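Local coordinates for conserved hypothetical protein TM0937 (Thermotoga maritima, PDB 2ESH) that is of unknown function but, as a member of the PadR-like family with a winged helix-turn-helix fold, probably binds DNA as a transcriptional regulator, at residues D58-G63 against P76-R81; G11-S16 against G47-I52. One frame throughout, in Å; residues are numbered along the deposited sequence. Where two conformers were deposited one is given.

Contact 1: D58-G63 against P76-R81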
loop_
_atom_site.group_PDB
_atom_site.type_symbol
_atom_site.label_atom_id
_atom_site.label_comp_id
_atom_site.label_asym_id
_atom_site.label_seq_id
_atom_site.Cartn_x
_atom_site.Cartn_y
_atom_site.Cartn_z
ATOM N N ASP A 58 -10.525 -0.622 -6.716
ATOM C CA ASP A 58 -11.100 -0.574 -5.348
ATOM C C ASP A 58 -10.847 0.783 -4.626
ATOM O O ASP A 58 -11.715 1.312 -3.983
ATOM C CB ASP A 58 -10.496 -1.749 -4.530
ATOM C CG ASP A 58 -11.166 -3.140 -4.864
ATOM O OD1 ASP A 58 -12.145 -3.173 -5.627
ATOM O OD2 ASP A 58 -10.670 -4.213 -4.408
ATOM N N LEU A 59 -9.667 1.335 -4.750
ATOM C CA LEU A 59 -9.325 2.525 -4.025
ATOM C C LEU A 59 -10.003 3.709 -4.746
ATOM O O LEU A 59 -10.518 4.667 -4.086
ATOM C CB LEU A 59 -7.806 2.701 -4.018
ATOM C CG LEU A 59 -6.933 1.904 -3.053
ATOM C CD1 LEU A 59 -5.488 2.081 -3.389
ATOM C CD2 LEU A 59 -7.197 2.283 -1.536
ATOM N N GLU A 60 -10.055 3.602 -6.095
ATOM C CA GLU A 60 -10.875 4.474 -6.963
ATOM C C GLU A 60 -12.344 4.483 -6.686
ATOM O O GLU A 60 -12.899 5.535 -6.484
ATOM C CB GLU A 60 -10.632 4.205 -8.450
ATOM C CG GLU A 60 -11.153 5.386 -9.374
ATOM C CD GLU A 60 -11.140 4.989 -10.882
ATOM O OE1 GLU A 60 -11.019 3.769 -11.188
ATOM O OE2 GLU A 60 -11.323 5.883 -11.753
ATOM N N GLU A 61 -12.989 3.321 -6.708
ATOM C CA GLU A 61 -14.356 3.245 -6.298
ATOM C C GLU A 61 -14.647 3.910 -4.928
ATOM O O GLU A 61 -15.763 4.441 -4.704
ATOM C CB GLU A 61 -14.824 1.817 -6.230
ATOM C CG GLU A 61 -16.336 1.700 -5.911
ATOM C CD GLU A 61 -16.869 0.355 -6.414
ATOM O OE1 GLU A 61 -16.167 -0.693 -6.237
ATOM O OE2 GLU A 61 -17.975 0.334 -7.021
ATOM N N SER A 62 -13.673 3.842 -4.012
ATOM C CA SER A 62 -13.899 4.282 -2.636
ATOM C C SER A 62 -13.624 5.754 -2.509
ATOM O O SER A 62 -13.941 6.351 -1.463
ATOM C CB SER A 62 -13.072 3.407 -1.660
ATOM O OG SER A 62 -13.548 2.013 -1.740
ATOM N N GLY A 63 -13.026 6.340 -3.564
ATOM C CA GLY A 63 -12.849 7.806 -3.713
ATOM C C GLY A 63 -11.506 8.267 -3.162
ATOM O O GLY A 63 -11.257 9.490 -2.956
ATOM N N PRO A 76 -2.949 3.889 -24.720
ATOM C CA PRO A 76 -3.243 4.883 -23.660
ATOM C C PRO A 76 -3.169 4.191 -22.302
ATOM O O PRO A 76 -3.518 3.001 -22.191
ATOM C CB PRO A 76 -4.707 5.305 -23.950
ATOM C CG PRO A 76 -4.987 4.888 -25.410
ATOM C CD PRO A 76 -4.118 3.658 -25.609
ATOM N N ARG A 77 -2.740 4.933 -21.280
ATOM C CA ARG A 77 -2.580 4.456 -19.904
ATOM C C ARG A 77 -3.428 5.307 -18.961
ATOM O O ARG A 77 -3.343 6.520 -19.006
ATOM C CB ARG A 77 -1.114 4.621 -19.478
ATOM C CG ARG A 77 -0.098 3.900 -20.317
ATOM C CD ARG A 77 -0.278 2.425 -20.066
ATOM N NE ARG A 77 0.727 1.716 -20.830
ATOM C CZ ARG A 77 1.048 0.426 -20.682
ATOM N NH1 ARG A 77 0.450 -0.350 -19.775
ATOM N NH2 ARG A 77 1.987 -0.069 -21.464
ATOM N N LYS A 78 -4.222 4.662 -18.116
ATOM C CA LYS A 78 -5.089 5.288 -17.136
ATOM C C LYS A 78 -4.276 5.682 -15.914
ATOM O O LYS A 78 -3.743 4.808 -15.222
ATOM C CB LYS A 78 -6.163 4.299 -16.762
ATOM C CG LYS A 78 -7.303 4.949 -16.006
ATOM C CD LYS A 78 -8.499 4.076 -15.901
ATOM C CE LYS A 78 -9.721 4.860 -15.535
ATOM N NZ LYS A 78 -10.987 3.994 -15.522
ATOM N N ILE A 79 -4.090 7.000 -15.684
ATOM C CA ILE A 79 -3.284 7.555 -14.536
ATOM C C ILE A 79 -4.094 7.732 -13.236
ATOM O O ILE A 79 -5.132 8.411 -13.177
ATOM C CB ILE A 79 -2.645 8.845 -14.921
ATOM C CG1 ILE A 79 -1.820 8.682 -16.242
ATOM C CG2 ILE A 79 -1.688 9.327 -13.797
ATOM C CD1 ILE A 79 -0.731 7.572 -16.222
ATOM N N TYR A 80 -3.645 7.086 -12.178
ATOM C CA TYR A 80 -4.261 7.181 -10.828
ATOM C C TYR A 80 -3.601 8.274 -10.045
ATOM O O TYR A 80 -2.395 8.448 -10.125
ATOM C CB TYR A 80 -4.134 5.863 -10.053
ATOM C CG TYR A 80 -4.901 4.803 -10.692
ATOM C CD1 TYR A 80 -6.211 4.488 -10.230
ATOM C CD2 TYR A 80 -4.386 4.122 -11.823
ATOM C CE1 TYR A 80 -7.003 3.536 -10.874
ATOM C CE2 TYR A 80 -5.181 3.166 -12.498
ATOM C CZ TYR A 80 -6.493 2.872 -11.989
ATOM O OH TYR A 80 -7.300 1.924 -12.596
ATOM N N ARG A 81 -4.401 8.999 -9.260
ATOM C CA ARG A 81 -3.922 10.176 -8.501
ATOM C C ARG A 81 -4.646 10.199 -7.145
ATOM O O ARG A 81 -5.864 9.910 -7.062
ATOM C CB ARG A 81 -4.183 11.452 -9.359
ATOM C CG ARG A 81 -4.049 12.814 -8.703
ATOM C CD ARG A 81 -4.068 13.972 -9.777
ATOM N NE ARG A 81 -3.316 13.630 -11.014
ATOM C CZ ARG A 81 -2.115 14.123 -11.372
ATOM N NH1 ARG A 81 -1.457 15.003 -10.570
ATOM N NH2 ARG A 81 -1.556 13.725 -12.535
HETATM O O HOH W 1 -12.958 5.343 -14.046
#
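E60 reaches from the last turns of helix 52-61 toward Y80 on strand 77-82, and the two side chains cross at about a right angle. The glutamate is stretched out: CG lies anti to the backbone N (chi1 -163°), and the chain stays extended beyond it, which carries the carboxylate across to the tyrosine ring. There OE1 of E60 comes 4.0 Å from CE1 of Y80, approaching obliquely, and the carboxylate plane is turned 75° from the ring plane. The tyrosine side chain leaves the strand toward the helix, with CG anti to the carbonyl carbon of Y80 (chi1 -66°). The second carboxylate oxygen looks to K78, two residues earlier on the strand, whose aliphatic chain is fully extended. NZ of K78 and OE2 of E60 remain 4.2 Å apart, too far for a salt bridge. A water to one side of the pair bridges it, donating to OE2 of E60 at 2.9 Å and accepting from NZ of K78 at 2.8 Å. OE2 is less surely placed, so both the pair and its water bridge call for caution. In the winged helix-turn-helix fold of the PadR-like family, this is where the helix preceding the wing meets the returning strand of the two-stranded antiparallel hairpin; helix 52-61 corresponds to the probable DNA-recognition helix. Beyond E60 the helix closes with a Schellman motif: G63 has positive phi, and its N bonds back to E60 O at 3.0 Å and, weakly, to L59 O. A calcium ion lies about 6 Å from the E60 side chain, and might add to the electrostatic pull on its carboxylate. T67 on the partner strand 65-70 touches E60, K78 and Y80 alike.

Contact 2: G11-S16 against G47-I52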
loop_
_atom_site.group_PDB
_atom_site.type_symbol
_atom_site.label_atom_id
_atom_site.label_comp_id
_atom_site.label_asym_id
_atom_site.label_seq_id
_atom_site.Cartn_x
_atom_site.Cartn_y
_atom_site.Cartn_z
ATOM N N GLY A 11 -3.686 -7.935 2.525
ATOM C CA GLY A 11 -4.701 -7.003 2.006
ATOM C C GLY A 11 -4.501 -5.540 2.441
ATOM O O GLY A 11 -4.403 -4.664 1.608
ATOM N N TRP A 12 -4.283 -5.326 3.740
ATOM C CA TRP A 12 -4.185 -4.017 4.300
ATOM C C TRP A 12 -2.841 -3.440 3.901
ATOM O O TRP A 12 -2.687 -2.307 3.524
ATOM C CB TRP A 12 -4.320 -4.131 5.829
ATOM C CG TRP A 12 -4.193 -2.799 6.486
ATOM C CD1 TRP A 12 -5.187 -1.901 6.636
ATOM C CD2 TRP A 12 -3.016 -2.212 7.084
ATOM N NE1 TRP A 12 -4.714 -0.758 7.264
ATOM C CE2 TRP A 12 -3.394 -0.916 7.561
ATOM C CE3 TRP A 12 -1.705 -2.650 7.285
ATOM C CZ2 TRP A 12 -2.524 -0.066 8.258
ATOM C CZ3 TRP A 12 -0.822 -1.807 7.983
ATOM C CH2 TRP A 12 -1.227 -0.522 8.446
ATOM N N TRP A 13 -1.849 -4.288 3.973
ATOM C CA TRP A 13 -0.494 -3.882 3.685
ATOM C C TRP A 13 -0.322 -3.599 2.182
ATOM O O TRP A 13 0.425 -2.682 1.801
ATOM C CB TRP A 13 0.439 -4.995 4.151
ATOM C CG TRP A 13 1.862 -4.568 4.122
ATOM C CD1 TRP A 13 2.741 -4.740 3.114
ATOM C CD2 TRP A 13 2.531 -3.830 5.118
ATOM N NE1 TRP A 13 3.967 -4.228 3.465
ATOM C CE2 TRP A 13 3.852 -3.635 4.684
ATOM C CE3 TRP A 13 2.164 -3.373 6.392
ATOM C CZ2 TRP A 13 4.810 -2.940 5.456
ATOM C CZ3 TRP A 13 3.136 -2.666 7.176
ATOM C CH2 TRP A 13 4.419 -2.458 6.701
ATOM N N LEU A 14 -1.007 -4.364 1.324
ATOM C CA LEU A 14 -0.999 -4.045 -0.114
ATOM C C LEU A 14 -1.709 -2.666 -0.467
ATOM O O LEU A 14 -1.110 -1.766 -1.074
ATOM C CB LEU A 14 -1.603 -5.239 -0.931
ATOM C CG LEU A 14 -1.445 -5.130 -2.483
ATOM C CD1 LEU A 14 0.041 -5.116 -3.010
ATOM C CD2 LEU A 14 -2.306 -6.234 -3.207
ATOM N N ALA A 15 -2.960 -2.498 -0.047
ATOM C CA ALA A 15 -3.731 -1.245 -0.273
ATOM C C ALA A 15 -2.948 -0.045 0.214
ATOM O O ALA A 15 -2.909 0.965 -0.469
ATOM C CB ALA A 15 -5.067 -1.307 0.413
ATOM N N SER A 16 -2.343 -0.176 1.402
ATOM C CA SER A 16 -1.668 0.906 2.068
ATOM C C SER A 16 -0.505 1.302 1.251
ATOM O O SER A 16 -0.278 2.479 1.045
ATOM C CB SER A 16 -1.222 0.517 3.494
ATOM O OG SER A 16 -2.456 0.328 4.224
ATOM N N GLY A 47 4.985 -11.634 0.982
ATOM C CA GLY A 47 5.326 -11.776 -0.454
ATOM C C GLY A 47 5.048 -10.436 -1.111
ATOM O O GLY A 47 5.905 -9.499 -1.070
ATOM N N HIS A 48 3.938 -10.348 -1.851
ATOM C CA HIS A 48 3.642 -11.284 -2.931
ATOM C C HIS A 48 4.235 -10.509 -4.150
ATOM O O HIS A 48 5.470 -10.694 -4.426
ATOM C CB HIS A 48 2.144 -11.543 -3.090
ATOM C CG HIS A 48 1.795 -12.963 -3.436
ATOM N ND1 HIS A 48 2.683 -13.835 -4.039
ATOM C CD2 HIS A 48 0.644 -13.661 -3.264
ATOM C CE1 HIS A 48 2.100 -15.009 -4.217
ATOM N NE2 HIS A 48 0.862 -14.928 -3.758
ATOM N N MET A 49 3.489 -9.552 -4.774
ATOM C CA MET A 49 2.420 -8.760 -4.123
ATOM C C MET A 49 0.990 -8.976 -4.795
ATOM O O MET A 49 0.145 -9.765 -4.261
ATOM C CB MET A 49 2.867 -7.263 -3.993
ATOM C CG MET A 49 3.724 -6.817 -2.651
ATOM S SD MET A 49 2.839 -6.475 -1.015
ATOM C CE MET A 49 3.644 -5.001 -0.341
ATOM N N GLY A 50 0.743 -8.278 -5.939
ATOM C CA GLY A 50 -0.281 -8.927 -6.923
ATOM C C GLY A 50 -1.569 -8.165 -6.807
ATOM O O GLY A 50 -1.649 -7.313 -5.921
ATOM N N ASN A 51 -2.602 -8.577 -7.575
ATOM C CA ASN A 51 -3.566 -7.644 -8.263
ATOM C C ASN A 51 -3.596 -6.135 -7.926
ATOM O O ASN A 51 -4.592 -5.617 -7.358
ATOM C CB ASN A 51 -4.998 -8.224 -8.428
ATOM C CG ASN A 51 -5.580 -7.930 -9.836
ATOM O OD1 ASN A 51 -5.079 -7.008 -10.543
ATOM N ND2 ASN A 51 -6.614 -8.720 -10.261
ATOM N N ILE A 52 -2.524 -5.463 -8.360
ATOM C CA ILE A 52 -2.423 -4.009 -8.439
ATOM C C ILE A 52 -3.681 -3.444 -9.085
ATOM O O ILE A 52 -4.444 -2.773 -8.398
ATOM C CB ILE A 52 -1.158 -3.638 -9.194
ATOM C CG1 ILE A 52 -0.031 -4.437 -8.590
ATOM C CG2 ILE A 52 -0.887 -2.127 -9.159
ATOM C CD1 ILE A 52 0.982 -3.644 -7.825
#
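L14 and M49 make the apolar heart of this contact, lying alongside each other and running in opposite directions. The leucine extends from helix 8-24 with CG anti to the backbone N (chi1 -171°), a setting that brings both its methyls to the loop. CD1 of L14 sits 3.7 Å from CB of M49 and equally close to its sulfur, so one methyl rests against both the root and the bend of the methionine. M49, which follows a cis peptide bond, is folded at chi2 (-80°) and again at chi3, which brings its CE to the indole of W13. That methyl meets the ring at its edge, near the ring plane, 3.6 Å from CD1 of W13, with NE1 slightly farther off. The polar backbone enters through G50, whose carbonyl O is modelled 3.0 Å from CD2 of L14; this is too short for a relaxed contact, and the exact distance is doubtful. No hydrogen bond links the two segments. At the loop's end N51 occupies the N-cap position of helix 52-61, its OD1 making a weak bond to R54 N. The loop lies against helix 8-24, where R10 bonds to M49 O; L36 of helix 29-37 touches both L14 and M49, while L97 of helix 84-116 packs on W13.

Overall arrangement
Both contacts are partly buried, but contact 2 lies nearer the centre of the chain, about 6 Å from it against 14 Å for contact 1. They share helix 52-61: contact 2 ends where that helix starts, and contact 1 uses its far end, ahead of the hairpin. Their centres are 16 Å apart, yet they touch by packing, CD1 of L59 lying 4.1 Å from O of A15. The chemistry follows the place. At the wing, a charged pair is bridged by water beside an aromatic ring, over a small interface; where a loop lies on helix 8-24, leucine, methionine and indole groups with one glycine carbonyl bury about twice the surface without hydrogen bonds between segments.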